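Local coordinates for protein aldehyde dehydrogenase (Anabaena variabilis, PDB 4H7N) that probably oxidises aldehydes to carboxylic acids with NAD+ as the electron acceptor, as members of the aldehyde dehydrogenase family do, at residues V330-G335 against P348-N353; V203-F208 against L450-R455; K17-I22 against A165-A170; Q57-A62 against N177-L182. One frame throughout, in Å; residues are numbered along the deposited sequence.

Contact 1 (V330-G335 against P348-N353); sequences VIHCGG and PTVMTN
His-332 and Thr-352 meet across an antiparallel strand pair, and the histidine side chain can be followed outward from the backbone. His-332 CB lies 3.6 Å from Val-350 O, the same carbonyl that receives the straight bond from His-332 N. Chi1 of -60° sets CG beside the backbone N, and CD2 passes that oxygen near the ring plane. At the tip NE2 reaches Thr-352 OG1 at 2.8 Å in an almost linear hydrogen bond (175°), while Val-330 CG1 rests on one ring face. Histidine suits this edge strand because it spans two residues of its neighbour and ends in a polar atom.

Val-330 and Thr-352 form the hydrogen-bonded pair, Val-330 N to Thr-352 O at 2.9 Å and Thr-352 N to Val-330 O at 3.0 Å. Beyond Gly-334, whose positive phi suits glycine, Gly-335 N gives a hydrogen bond to Thr-349 OG1 (2.9 Å), which is also bonded to Arg-347 O. A valine in place of Thr-349 would probably leave Gly-335 N without this acceptor and the loop less firmly held.

Strand 330-333 is outermost in its sheet within the chain; strand 349-352 also pairs, in parallel, with strand 369-375, with helix 279-292 against Val-350 and helix 311-326 against Ile-331.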
loop_
_atom_site.group_PDB
_atom_site.type_symbol
_atom_site.label_atom_id
_atom_site.label_comp_id
_atom_site.label_asym_id
_atom_site.label_seq_id
_atom_site.Cartn_x
_atom_site.Cartn_y
_atom_site.Cartn_z
ATOM N N VAL A 330 -40.645 12.253 6.575
ATOM C CA VAL A 330 -41.591 12.058 7.673
ATOM C C VAL A 330 -40.831 11.446 8.842
ATOM O O VAL A 330 -40.210 10.419 8.677
ATOM C CB VAL A 330 -42.713 11.074 7.249
ATOM C CG1 VAL A 330 -43.615 10.712 8.426
ATOM C CG2 VAL A 330 -43.551 11.682 6.107
ATOM N N ILE A 331 -40.869 12.079 10.006
ATOM C CA ILE A 331 -40.187 11.593 11.195
ATOM C C ILE A 331 -41.191 10.795 11.992
ATOM O O ILE A 331 -42.201 11.345 12.400
ATOM C CB ILE A 331 -39.739 12.754 12.115
ATOM C CG1 ILE A 331 -38.897 13.794 11.343
ATOM C CG2 ILE A 331 -39.055 12.238 13.378
ATOM C CD1 ILE A 331 -37.482 13.459 11.128
ATOM N N HIS A 332 -40.915 9.520 12.233
ATOM C CA HIS A 332 -41.825 8.706 13.027
ATOM C C HIS A 332 -41.498 8.690 14.510
ATOM O O HIS A 332 -42.378 8.464 15.323
ATOM C CB HIS A 332 -41.863 7.296 12.480
ATOM C CG HIS A 332 -42.323 7.233 11.066
ATOM N ND1 HIS A 332 -43.639 7.032 10.724
ATOM C CD2 HIS A 332 -41.659 7.403 9.904
ATOM C CE1 HIS A 332 -43.768 7.047 9.410
ATOM N NE2 HIS A 332 -42.582 7.282 8.890
ATOM N N CYS A 333 -40.244 8.914 14.864
ATOM C CA CYS A 333 -39.816 8.895 16.255
ATOM C C CYS A 333 -38.489 9.623 16.312
ATOM O O CYS A 333 -37.750 9.731 15.308
ATOM C CB CYS A 333 -39.697 7.454 16.818
ATOM S SG CYS A 333 -38.430 6.354 16.071
ATOM N N GLY A 334 -38.193 10.141 17.483
ATOM C CA GLY A 334 -37.009 10.956 17.689
ATOM C C GLY A 334 -36.982 12.200 16.821
ATOM O O GLY A 334 -37.901 12.957 16.845
ATOM N N GLY A 335 -35.874 12.468 16.138
ATOM C CA GLY A 335 -35.848 13.575 15.200
ATOM C C GLY A 335 -35.492 14.940 15.733
ATOM O O GLY A 335 -35.618 15.908 15.011
ATOM N N PRO A 348 -32.812 7.707 18.806
ATOM C CA PRO A 348 -33.031 6.886 17.609
ATOM C C PRO A 348 -34.184 7.429 16.772
ATOM O O PRO A 348 -35.252 7.707 17.287
ATOM C CB PRO A 348 -33.372 5.515 18.199
ATOM C CG PRO A 348 -32.608 5.478 19.483
ATOM C CD PRO A 348 -32.750 6.877 20.029
ATOM N N THR A 349 -33.917 7.666 15.504
ATOM C CA THR A 349 -34.814 8.388 14.638
ATOM C C THR A 349 -35.102 7.573 13.402
ATOM O O THR A 349 -34.172 7.252 12.661
ATOM C CB THR A 349 -34.161 9.707 14.249
ATOM O OG1 THR A 349 -33.915 10.473 15.435
ATOM C CG2 THR A 349 -34.990 10.503 13.303
ATOM N N VAL A 350 -36.377 7.202 13.196
ATOM C CA VAL A 350 -36.820 6.529 11.955
ATOM C C VAL A 350 -37.529 7.552 11.078
ATOM O O VAL A 350 -38.467 8.208 11.540
ATOM C CB VAL A 350 -37.771 5.355 12.240
ATOM C CG1 VAL A 350 -38.237 4.690 10.948
ATOM C CG2 VAL A 350 -37.094 4.348 13.156
HETATM N N MSE A 351 -37.103 7.652 9.819
HETATM C CA MSE A 351 -37.734 8.526 8.848
HETATM C C MSE A 351 -38.071 7.794 7.581
HETATM O O MSE A 351 -37.329 6.918 7.125
HETATM C CB MSE A 351 -36.807 9.630 8.394
HETATM C CG MSE A 351 -35.871 10.200 9.423
HETATM SE SE MSE A 351 -34.805 11.693 8.603
HETATM C CE MSE A 351 -34.689 11.147 6.803
ATOM N N THR A 352 -39.162 8.196 6.955
ATOM C CA THR A 352 -39.581 7.644 5.657
ATOM C C THR A 352 -39.901 8.826 4.713
ATOM O O THR A 352 -39.727 10.002 5.076
ATOM C CB THR A 352 -40.790 6.667 5.774
ATOM O OG1 THR A 352 -41.953 7.369 6.211
ATOM C CG2 THR A 352 -40.513 5.482 6.761
ATOM N N ASN A 353 -40.378 8.494 3.523
ATOM C CA ASN A 353 -40.487 9.444 2.423
ATOM C C ASN A 353 -39.149 10.135 2.177
ATOM O O ASN A 353 -39.071 11.342 2.134
ATOM C CB ASN A 353 -41.548 10.468 2.744
ATOM C CG ASN A 353 -42.193 11.034 1.499
ATOM O OD1 ASN A 353 -42.647 10.289 0.636
ATOM N ND2 ASN A 353 -42.241 12.363 1.399
#

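Contact 2 (V203-F208 against L450-R455); sequences VDFVCF and LKRFLR
Phe-453 drives the edge of its ring into the face of Phe-205, the tight centre of a buried contact. The centroids stand 5.1 Å apart with the planes inclined at 55°, and Phe-453 CE1 lies 3.7 Å from Phe-205 CE1, over the ring but displaced toward its rim. With CG anti to the backbone N (chi1 -169°), Phe-205 reaches away from its strand to the turn at 451-454, where CE2 comes 3.3 Å from Arg-452 O. Cys-207, two residues along the strand, sets SG in the plane of the Phe-453 ring, 3.9 Å from CE1, a sulfur-aromatic contact at the edge. The small thiol fits beside both the ring edge and the guanidinium of Arg-452.

That guanidinium folds back over its own neighbour, with Phe-453 CZ over its centre, while its charge is met by Asp-146 and its NE by Gly-449 O. As Arg-452 lies about 7 Å, side chain to side chain, from Glu-232, the predicted active-site residue, this packing probably borders the catalytic region.

The other end is looser. Asp-204 and Arg-455 do not touch; a water donates to Asp-204 O at 2.7 Å and accepts only a weak bond from Arg-455 NH1. Arg-455 turns instead to Phe-435 of the second subunit, a cation-pi contact.

A leucine replacing Phe-205 would probably deprive the Phe-453 edge of its aromatic face and leave a gap beside Arg-452 O.

With no direct hydrogen bond between the segments, and salt-bridge partners for Arg-452 and Asp-204 lying outside them (Asp-146 and Arg-38), the hold of strand 205-209 on the turn leading into strand 454-462 rests on ring, sulfur and van der Waals contacts.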
loop_
_atom_site.group_PDB
_atom_site.type_symbol
_atom_site.label_atom_id
_atom_site.label_comp_id
_atom_site.label_asym_id
_atom_site.label_seq_id
_atom_site.Cartn_x
_atom_site.Cartn_y
_atom_site.Cartn_z
ATOM N N VAL A 203 7.461 10.858 10.875
ATOM C CA VAL A 203 7.292 9.420 10.933
ATOM C C VAL A 203 7.613 8.767 9.586
ATOM O O VAL A 203 7.797 9.454 8.576
ATOM C CB VAL A 203 5.889 9.067 11.428
ATOM C CG1 VAL A 203 5.650 9.671 12.835
ATOM C CG2 VAL A 203 4.792 9.492 10.506
ATOM N N ASP A 204 7.683 7.448 9.599
ATOM C CA ASP A 204 8.001 6.634 8.424
ATOM C C ASP A 204 6.758 6.037 7.781
ATOM O O ASP A 204 6.818 5.464 6.697
ATOM C CB ASP A 204 8.921 5.490 8.848
ATOM C CG ASP A 204 10.230 5.989 9.461
ATOM O OD1 ASP A 204 10.772 6.997 9.000
ATOM O OD2 ASP A 204 10.683 5.444 10.498
ATOM N N PHE A 205 5.626 6.167 8.457
ATOM C CA PHE A 205 4.383 5.477 8.121
ATOM C C PHE A 205 3.272 6.226 8.920
ATOM O O PHE A 205 3.425 6.466 10.135
ATOM C CB PHE A 205 4.469 3.995 8.539
ATOM C CG PHE A 205 3.346 3.117 8.005
ATOM C CD1 PHE A 205 2.029 3.310 8.393
ATOM C CD2 PHE A 205 3.626 2.072 7.160
ATOM C CE1 PHE A 205 1.017 2.534 7.882
ATOM C CE2 PHE A 205 2.618 1.248 6.658
ATOM C CZ PHE A 205 1.303 1.511 7.007
ATOM N N VAL A 206 2.161 6.538 8.289
ATOM C CA VAL A 206 1.019 7.174 8.972
ATOM C C VAL A 206 -0.262 6.395 8.803
ATOM O O VAL A 206 -0.668 6.046 7.668
ATOM C CB VAL A 206 0.799 8.650 8.566
ATOM C CG1 VAL A 206 0.445 8.815 7.091
ATOM C CG2 VAL A 206 -0.307 9.273 9.441
ATOM N N CYS A 207 -0.917 6.110 9.932
ATOM C CA CYS A 207 -2.292 5.582 9.986
ATOM C C CYS A 207 -3.281 6.675 10.421
ATOM O O CYS A 207 -3.100 7.321 11.488
ATOM C CB CYS A 207 -2.380 4.471 11.018
ATOM S SG CYS A 207 -1.324 3.096 10.619
ATOM N N PHE A 208 -4.308 6.914 9.617
ATOM C CA PHE A 208 -5.304 7.941 9.912
ATOM C C PHE A 208 -6.698 7.385 9.692
ATOM O O PHE A 208 -7.019 6.761 8.624
ATOM C CB PHE A 208 -5.114 9.179 9.037
ATOM C CG PHE A 208 -6.210 10.178 9.170
ATOM C CD1 PHE A 208 -6.170 11.130 10.170
ATOM C CD2 PHE A 208 -7.320 10.149 8.312
ATOM C CE1 PHE A 208 -7.186 12.071 10.302
ATOM C CE2 PHE A 208 -8.355 11.051 8.464
ATOM C CZ PHE A 208 -8.281 12.018 9.457
ATOM N N LEU A 450 -0.767 -6.832 10.136
ATOM C CA LEU A 450 0.497 -6.683 10.797
ATOM C C LEU A 450 1.581 -6.500 9.761
ATOM O O LEU A 450 2.477 -5.724 9.940
ATOM C CB LEU A 450 0.796 -7.861 11.707
ATOM C CG LEU A 450 2.020 -7.551 12.539
ATOM C CD1 LEU A 450 1.735 -7.882 13.958
ATOM C CD2 LEU A 450 3.180 -8.339 11.986
ATOM N N LYS A 451 1.475 -7.204 8.639
ATOM C CA LYS A 451 2.516 -7.140 7.645
ATOM C C LYS A 451 2.664 -5.815 6.942
ATOM O O LYS A 451 3.734 -5.458 6.478
ATOM C CB LYS A 451 2.335 -8.282 6.671
ATOM C CG LYS A 451 2.570 -9.622 7.366
ATOM C CD LYS A 451 2.481 -10.805 6.405
ATOM C CE LYS A 451 3.862 -11.172 5.867
ATOM N NZ LYS A 451 4.718 -11.699 6.969
ATOM N N ARG A 452 1.628 -5.008 6.920
ATOM C CA ARG A 452 1.813 -3.680 6.409
ATOM C C ARG A 452 2.924 -2.868 7.093
ATOM O O ARG A 452 3.435 -1.898 6.497
ATOM C CB ARG A 452 0.478 -2.956 6.339
ATOM C CG ARG A 452 -0.064 -2.508 7.624
ATOM C CD ARG A 452 -1.580 -2.173 7.511
ATOM N NE ARG A 452 -2.078 -2.457 8.844
ATOM C CZ ARG A 452 -2.793 -1.658 9.641
ATOM N NH1 ARG A 452 -3.183 -0.457 9.268
ATOM N NH2 ARG A 452 -3.159 -2.112 10.832
ATOM N N PHE A 453 3.276 -3.221 8.335
ATOM C CA PHE A 453 4.270 -2.461 9.111
ATOM C C PHE A 453 5.717 -2.962 8.945
ATOM O O PHE A 453 6.597 -2.501 9.648
ATOM C CB PHE A 453 3.903 -2.491 10.606
ATOM C CG PHE A 453 2.604 -1.799 10.903
ATOM C CD1 PHE A 453 2.415 -0.498 10.524
ATOM C CD2 PHE A 453 1.549 -2.495 11.417
ATOM C CE1 PHE A 453 1.201 0.166 10.769
ATOM C CE2 PHE A 453 0.324 -1.884 11.604
ATOM C CZ PHE A 453 0.153 -0.557 11.302
ATOM N N LEU A 454 5.913 -3.904 8.033
ATOM C CA LEU A 454 7.188 -4.603 7.794
ATOM C C LEU A 454 7.582 -4.480 6.359
ATOM O O LEU A 454 6.699 -4.499 5.467
ATOM C CB LEU A 454 7.017 -6.098 8.111
ATOM C CG LEU A 454 6.726 -6.348 9.614
ATOM C CD1 LEU A 454 6.080 -7.705 9.724
ATOM C CD2 LEU A 454 8.013 -6.313 10.424
ATOM N N ARG A 455 8.867 -4.266 6.112
ATOM C CA ARG A 455 9.364 -4.357 4.763
ATOM C C ARG A 455 9.973 -5.749 4.629
ATOM O O ARG A 455 10.705 -6.201 5.493
ATOM C CB ARG A 455 10.435 -3.327 4.496
ATOM C CG ARG A 455 9.918 -1.925 4.375
ATOM C CD ARG A 455 11.059 -1.088 3.815
ATOM N NE ARG A 455 10.724 0.321 3.547
ATOM C CZ ARG A 455 10.849 1.315 4.419
ATOM N NH1 ARG A 455 10.549 2.555 4.027
ATOM N NH2 ARG A 455 11.247 1.080 5.668
HETATM O O HOH W 1 9.033 5.140 5.277
#

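Contact 3 (K17-I22 against A165-A170); sequences KFDYVI and APRFVA
Tyr-20 and Arg-167 face each other with CA atoms 7.8 Å apart, strand 18-22 passing over a type I beta turn at 166-169 that leads into helix 169-176. The strand belongs to a two-stranded antiparallel hairpin with strand 8-11, which is laid on the turn by side chains and water.

Arg-167 is the hub. Its CG sits 3.6 Å from the centroid of the Tyr-20 ring, almost on the ring normal, making a CH-pi contact. The chain then runs extended from CG to NE, and this carries the guanidinium past the ring to Asp-19. There Arg-167 NH2 donates at 2.7 Å in a straight salt-bridge bond (170°) to Asp-19 OD1, which offers its syn lone pair and lies in the guanidinium plane; the bond from NE to the same oxygen is weak. Carboxylate and guanidinium are turned 75° apart, so they do not form a flat two-pronged pair. Arginine suits the place because its methylenes can pack on an aromatic face while its head serves several acceptors: NH1 bridges to Asp-77 of helix 67-78, and Asp-19 OD2 is bonded to Asn-12 and Asn-76.

Pro-166 wedges in alongside, its CG 3.9 Å from Ile-22 CG2 and close to Tyr-20 CE2. Two waters complete the joint: one accepts from Arg-167 NE and donates to Asp-19 O, and the other accepts from Tyr-20 OH at 2.6 Å and donates to Pro-166 O at 2.9 Å.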
loop_
_atom_site.group_PDB
_atom_site.type_symbol
_atom_site.label_atom_id
_atom_site.label_comp_id
_atom_site.label_asym_id
_atom_site.label_seq_id
_atom_site.Cartn_x
_atom_site.Cartn_y
_atom_site.Cartn_z
ATOM N N LYS A 17 -19.351 21.461 29.778
ATOM C CA LYS A 17 -18.350 22.353 30.384
ATOM C C LYS A 17 -16.959 21.864 30.092
ATOM O O LYS A 17 -16.747 20.670 29.793
ATOM C CB LYS A 17 -18.465 22.377 31.899
ATOM C CG LYS A 17 -19.792 22.821 32.423
ATOM C CD LYS A 17 -19.778 22.646 33.944
ATOM C CE LYS A 17 -20.438 23.814 34.639
ATOM N NZ LYS A 17 -21.849 23.874 34.174
ATOM N N PHE A 18 -16.003 22.775 30.211
ATOM C CA PHE A 18 -14.589 22.433 30.048
ATOM C C PHE A 18 -14.085 21.790 31.324
ATOM O O PHE A 18 -14.221 22.348 32.383
ATOM C CB PHE A 18 -13.748 23.648 29.747
ATOM C CG PHE A 18 -13.949 24.211 28.375
ATOM C CD1 PHE A 18 -13.858 23.402 27.243
ATOM C CD2 PHE A 18 -14.172 25.580 28.202
ATOM C CE1 PHE A 18 -14.030 23.929 25.974
ATOM C CE2 PHE A 18 -14.331 26.122 26.924
ATOM C CZ PHE A 18 -14.258 25.290 25.805
ATOM N N ASP A 19 -13.534 20.603 31.263
ATOM C CA ASP A 19 -13.117 19.968 32.508
ATOM C C ASP A 19 -11.787 19.285 32.365
ATOM O O ASP A 19 -11.477 18.400 33.146
ATOM C CB ASP A 19 -14.193 18.991 33.006
ATOM C CG ASP A 19 -14.327 17.742 32.099
ATOM O OD1 ASP A 19 -13.706 17.696 30.994
ATOM O OD2 ASP A 19 -15.055 16.806 32.496
ATOM N N TYR A 20 -11.008 19.675 31.352
ATOM C CA TYR A 20 -9.779 18.997 31.056
ATOM C C TYR A 20 -8.996 19.915 30.144
ATOM O O TYR A 20 -9.595 20.704 29.431
ATOM C CB TYR A 20 -10.051 17.696 30.348
ATOM C CG TYR A 20 -8.911 16.710 30.383
ATOM C CD1 TYR A 20 -8.629 16.025 31.544
ATOM C CD2 TYR A 20 -8.172 16.408 29.248
ATOM C CE1 TYR A 20 -7.624 15.090 31.590
ATOM C CE2 TYR A 20 -7.148 15.470 29.275
ATOM C CZ TYR A 20 -6.884 14.809 30.446
ATOM O OH TYR A 20 -5.901 13.871 30.564
ATOM N N VAL A 21 -7.679 19.813 30.209
ATOM C CA VAL A 21 -6.778 20.674 29.416
ATOM C C VAL A 21 -5.727 19.778 28.832
ATOM O O VAL A 21 -5.203 18.928 29.523
ATOM C CB VAL A 21 -6.040 21.710 30.277
ATOM C CG1 VAL A 21 -5.062 22.507 29.429
ATOM C CG2 VAL A 21 -7.053 22.663 30.915
ATOM N N ILE A 22 -5.374 19.971 27.576
ATOM C CA ILE A 22 -4.237 19.255 27.034
ATOM C C ILE A 22 -3.278 20.293 26.469
ATOM O O ILE A 22 -3.689 21.421 26.207
ATOM C CB ILE A 22 -4.695 18.280 25.923
ATOM C CG1 ILE A 22 -5.410 18.999 24.790
ATOM C CG2 ILE A 22 -5.581 17.181 26.510
ATOM C CD1 ILE A 22 -5.862 18.038 23.726
ATOM N N ALA A 165 -11.549 13.848 22.571
ATOM C CA ALA A 165 -11.694 12.755 23.558
ATOM C C ALA A 165 -10.332 12.165 23.959
ATOM O O ALA A 165 -9.962 11.076 23.513
ATOM C CB ALA A 165 -12.558 11.674 22.964
ATOM N N PRO A 166 -9.544 12.907 24.740
ATOM C CA PRO A 166 -8.157 12.562 25.002
ATOM C C PRO A 166 -7.916 11.990 26.394
ATOM O O PRO A 166 -6.801 11.583 26.705
ATOM C CB PRO A 166 -7.462 13.920 24.871
ATOM C CG PRO A 166 -8.472 14.821 25.516
ATOM C CD PRO A 166 -9.843 14.283 25.150
ATOM N N ARG A 167 -8.921 11.976 27.245
ATOM C CA ARG A 167 -8.668 11.701 28.683
ATOM C C ARG A 167 -8.266 10.256 28.992
ATOM O O ARG A 167 -7.557 10.007 29.962
ATOM C CB ARG A 167 -9.880 12.037 29.528
ATOM C CG ARG A 167 -10.455 13.418 29.314
ATOM C CD ARG A 167 -11.726 13.496 30.126
ATOM N NE ARG A 167 -12.472 14.713 29.899
ATOM C CZ ARG A 167 -13.142 15.023 28.782
ATOM N NH1 ARG A 167 -13.121 14.253 27.709
ATOM N NH2 ARG A 167 -13.865 16.125 28.746
ATOM N N PHE A 168 -8.631 9.321 28.105
ATOM C CA PHE A 168 -8.346 7.895 28.322
ATOM C C PHE A 168 -6.863 7.607 28.310
ATOM O O PHE A 168 -6.458 6.580 28.809
ATOM C CB PHE A 168 -9.031 7.027 27.281
ATOM C CG PHE A 168 -8.401 7.126 25.917
ATOM C CD1 PHE A 168 -8.703 8.167 25.066
ATOM C CD2 PHE A 168 -7.485 6.176 25.503
ATOM C CE1 PHE A 168 -8.122 8.248 23.815
ATOM C CE2 PHE A 168 -6.887 6.249 24.242
ATOM C CZ PHE A 168 -7.220 7.283 23.394
ATOM N N VAL A 169 -6.069 8.505 27.738
ATOM C CA VAL A 169 -4.635 8.373 27.680
ATOM C C VAL A 169 -3.980 8.356 29.083
ATOM O O VAL A 169 -3.042 7.570 29.338
ATOM C CB VAL A 169 -4.016 9.471 26.771
ATOM C CG1 VAL A 169 -2.511 9.435 26.835
ATOM C CG2 VAL A 169 -4.398 9.203 25.311
ATOM N N ALA A 170 -4.489 9.140 30.010
ATOM C CA ALA A 170 -3.788 9.308 31.305
ATOM C C ALA A 170 -3.647 7.948 32.028
ATOM O O ALA A 170 -2.569 7.591 32.436
ATOM C CB ALA A 170 -4.490 10.333 32.183
HETATM O O HOH W 2 -11.880 15.532 32.657
HETATM O O HOH W 3 -4.835 12.829 28.427
#

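Contact 4 (Q57-A62 against N177-L182); sequences QQWKQA and NTVPEL
Leu-182 crosses Trp-59 at about a right angle, laying its CD2 methyl 3.5 Å above the indole plane, displaced toward the rim. The same methyl is 3.8 Å from Trp-59 CB, so a single branch fills the corner where the indole leaves the helix. With CG anti to the backbone N (chi1 -173°), the tryptophan presents this corner to the methyl.

Val-179 approaches chiefly the helix backbone. Its CG2 nestles 3.8 Å from Trp-59 CA, and CG1 is near Gln-58 OE1, at 4.2 Å. A beta-branched residue suits this spot, since one methyl can enter against the helix backbone while the other lies near the amide end of Gln-58. One helical turn on from Gln-58, Ala-62 offers only a methyl, its CB 3.7 Å from Thr-178 OG1; a small residue lets the loop come close, and that hydroxyl has its hydrogen bond with Ala-175 O.

No hydrogen bond crosses the contact, which is van der Waals packing, mostly apolar. The loop 177-182, between helix 169-176 and strand 186-188, lies against helix 48-64, while Trp-59 also packs on Ala-175 and Leu-176 of helix 169-176, and Gln-57 and Lys-60 turn to helix 82-106.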
loop_
_atom_site.group_PDB
_atom_site.type_symbol
_atom_site.label_atom_id
_atom_site.label_comp_id
_atom_site.label_asym_id
_atom_site.label_seq_id
_atom_site.Cartn_x
_atom_site.Cartn_y
_atom_site.Cartn_z
ATOM N N GLN A 57 2.054 -8.039 27.297
ATOM C CA GLN A 57 1.268 -8.691 28.349
ATOM C C GLN A 57 1.498 -8.041 29.727
ATOM O O GLN A 57 0.573 -7.995 30.542
ATOM C CB GLN A 57 1.534 -10.218 28.400
ATOM C CG GLN A 57 0.983 -10.919 27.141
ATOM C CD GLN A 57 -0.555 -11.008 27.102
ATOM O OE1 GLN A 57 -1.210 -11.213 28.107
ATOM N NE2 GLN A 57 -1.120 -10.880 25.931
ATOM N N GLN A 58 2.724 -7.600 30.007
ATOM C CA GLN A 58 3.002 -6.852 31.253
ATOM C C GLN A 58 2.199 -5.553 31.273
ATOM O O GLN A 58 1.674 -5.178 32.318
ATOM C CB GLN A 58 4.494 -6.489 31.426
ATOM C CG GLN A 58 5.325 -7.522 32.116
ATOM C CD GLN A 58 6.815 -7.530 31.740
ATOM O OE1 GLN A 58 7.342 -6.631 31.068
ATOM N NE2 GLN A 58 7.513 -8.582 32.208
ATOM N N TRP A 59 2.135 -4.873 30.121
ATOM C CA TRP A 59 1.345 -3.640 29.978
ATOM C C TRP A 59 -0.137 -3.950 30.193
ATOM O O TRP A 59 -0.817 -3.265 30.985
ATOM C CB TRP A 59 1.613 -2.954 28.619
ATOM C CG TRP A 59 0.979 -1.617 28.482
ATOM C CD1 TRP A 59 0.934 -0.638 29.430
ATOM C CD2 TRP A 59 0.313 -1.098 27.352
ATOM N NE1 TRP A 59 0.311 0.444 28.953
ATOM C CE2 TRP A 59 -0.120 0.196 27.693
ATOM C CE3 TRP A 59 0.037 -1.593 26.074
ATOM C CZ2 TRP A 59 -0.816 0.997 26.825
ATOM C CZ3 TRP A 59 -0.657 -0.804 25.213
ATOM C CH2 TRP A 59 -1.093 0.484 25.593
ATOM N N LYS A 60 -0.622 -5.030 29.589
ATOM C CA LYS A 60 -1.992 -5.450 29.794
ATOM C C LYS A 60 -2.296 -5.719 31.290
ATOM O O LYS A 60 -3.328 -5.295 31.827
ATOM C CB LYS A 60 -2.325 -6.707 28.985
ATOM C CG LYS A 60 -3.805 -7.011 28.980
ATOM C CD LYS A 60 -4.177 -8.277 28.210
ATOM C CE LYS A 60 -4.398 -9.410 29.170
ATOM N NZ LYS A 60 -4.303 -10.745 28.551
ATOM N N GLN A 61 -1.396 -6.412 31.956
ATOM C CA GLN A 61 -1.568 -6.632 33.387
ATOM C C GLN A 61 -1.678 -5.336 34.181
ATOM O O GLN A 61 -2.534 -5.232 35.055
ATOM C CB GLN A 61 -0.462 -7.535 33.972
ATOM C CG GLN A 61 -0.628 -8.997 33.559
ATOM C CD GLN A 61 -2.054 -9.512 33.793
ATOM O OE1 GLN A 61 -2.641 -9.322 34.881
ATOM N NE2 GLN A 61 -2.625 -10.146 32.778
ATOM N N ALA A 62 -0.808 -4.373 33.906
ATOM C CA ALA A 62 -0.848 -3.091 34.589
ATOM C C ALA A 62 -2.151 -2.337 34.322
ATOM O O ALA A 62 -2.690 -1.722 35.221
ATOM C CB ALA A 62 0.350 -2.215 34.213
ATOM N N ASN A 177 4.174 3.415 32.076
ATOM C CA ASN A 177 5.408 3.814 32.721
ATOM C C ASN A 177 5.914 2.803 33.720
ATOM O O ASN A 177 6.986 2.986 34.229
ATOM C CB ASN A 177 5.266 5.178 33.402
ATOM C CG ASN A 177 5.262 6.335 32.413
ATOM O OD1 ASN A 177 5.902 6.284 31.362
ATOM N ND2 ASN A 177 4.555 7.388 32.764
ATOM N N THR A 178 5.156 1.756 34.024
ATOM C CA THR A 178 5.662 0.650 34.828
ATOM C C THR A 178 6.323 -0.452 33.991
ATOM O O THR A 178 6.837 -1.425 34.546
ATOM C CB THR A 178 4.522 -0.021 35.654
ATOM O OG1 THR A 178 3.635 -0.677 34.752
ATOM C CG2 THR A 178 3.709 1.008 36.424
ATOM N N VAL A 179 6.343 -0.300 32.667
ATOM C CA VAL A 179 6.862 -1.315 31.747
ATOM C C VAL A 179 8.063 -0.760 31.001
ATOM O O VAL A 179 7.921 -0.072 29.985
ATOM C CB VAL A 179 5.796 -1.709 30.731
ATOM C CG1 VAL A 179 6.355 -2.748 29.783
ATOM C CG2 VAL A 179 4.564 -2.241 31.441
ATOM N N PRO A 180 9.263 -1.056 31.487
ATOM C CA PRO A 180 10.376 -0.217 31.023
ATOM C C PRO A 180 10.738 -0.425 29.548
ATOM O O PRO A 180 11.098 0.533 28.869
ATOM C CB PRO A 180 11.518 -0.584 31.981
ATOM C CG PRO A 180 11.146 -1.945 32.499
ATOM C CD PRO A 180 9.648 -1.956 32.590
ATOM N N GLU A 181 10.522 -1.612 29.006
ATOM C CA GLU A 181 10.861 -1.818 27.592
ATOM C C GLU A 181 9.877 -1.171 26.585
ATOM O O GLU A 181 10.196 -1.043 25.433
ATOM C CB GLU A 181 10.988 -3.303 27.320
ATOM C CG GLU A 181 12.069 -3.970 28.176
ATOM C CD GLU A 181 13.494 -3.797 27.634
ATOM O OE1 GLU A 181 13.743 -2.972 26.696
ATOM O OE2 GLU A 181 14.388 -4.527 28.142
ATOM N N LEU A 182 8.710 -0.730 27.023
ATOM C CA LEU A 182 7.712 -0.198 26.109
ATOM C C LEU A 182 7.605 1.301 26.193
ATOM O O LEU A 182 7.160 1.953 25.248
ATOM C CB LEU A 182 6.378 -0.811 26.438
ATOM C CG LEU A 182 5.186 -0.662 25.512
ATOM C CD1 LEU A 182 5.467 -1.261 24.147
ATOM C CD2 LEU A 182 4.015 -1.373 26.152
#

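Overall arrangement
Contact 2 is the buried one, its centre about 16 Å from the centre of the chain and near the predicted active site; the other three are partly buried, their centres farther out, about 20 to 27 Å from the same point. Contacts 3 and 4 share helix 169-176: one packs where the chain leads into it, the other on the loop after it, and their segments alternate along the chain with nearest atoms about 7 Å apart. Contact 1 is nested within the loop closed by contact 2, yet their centres are 42 Å apart, in different sheets. Chemistry follows place: backbone hydrogen bonds build the outlying strand pair, aromatic and sulfur packing the core; salt bridge and waters fasten the hairpin in contact 3, and methyl packing makes contact 4.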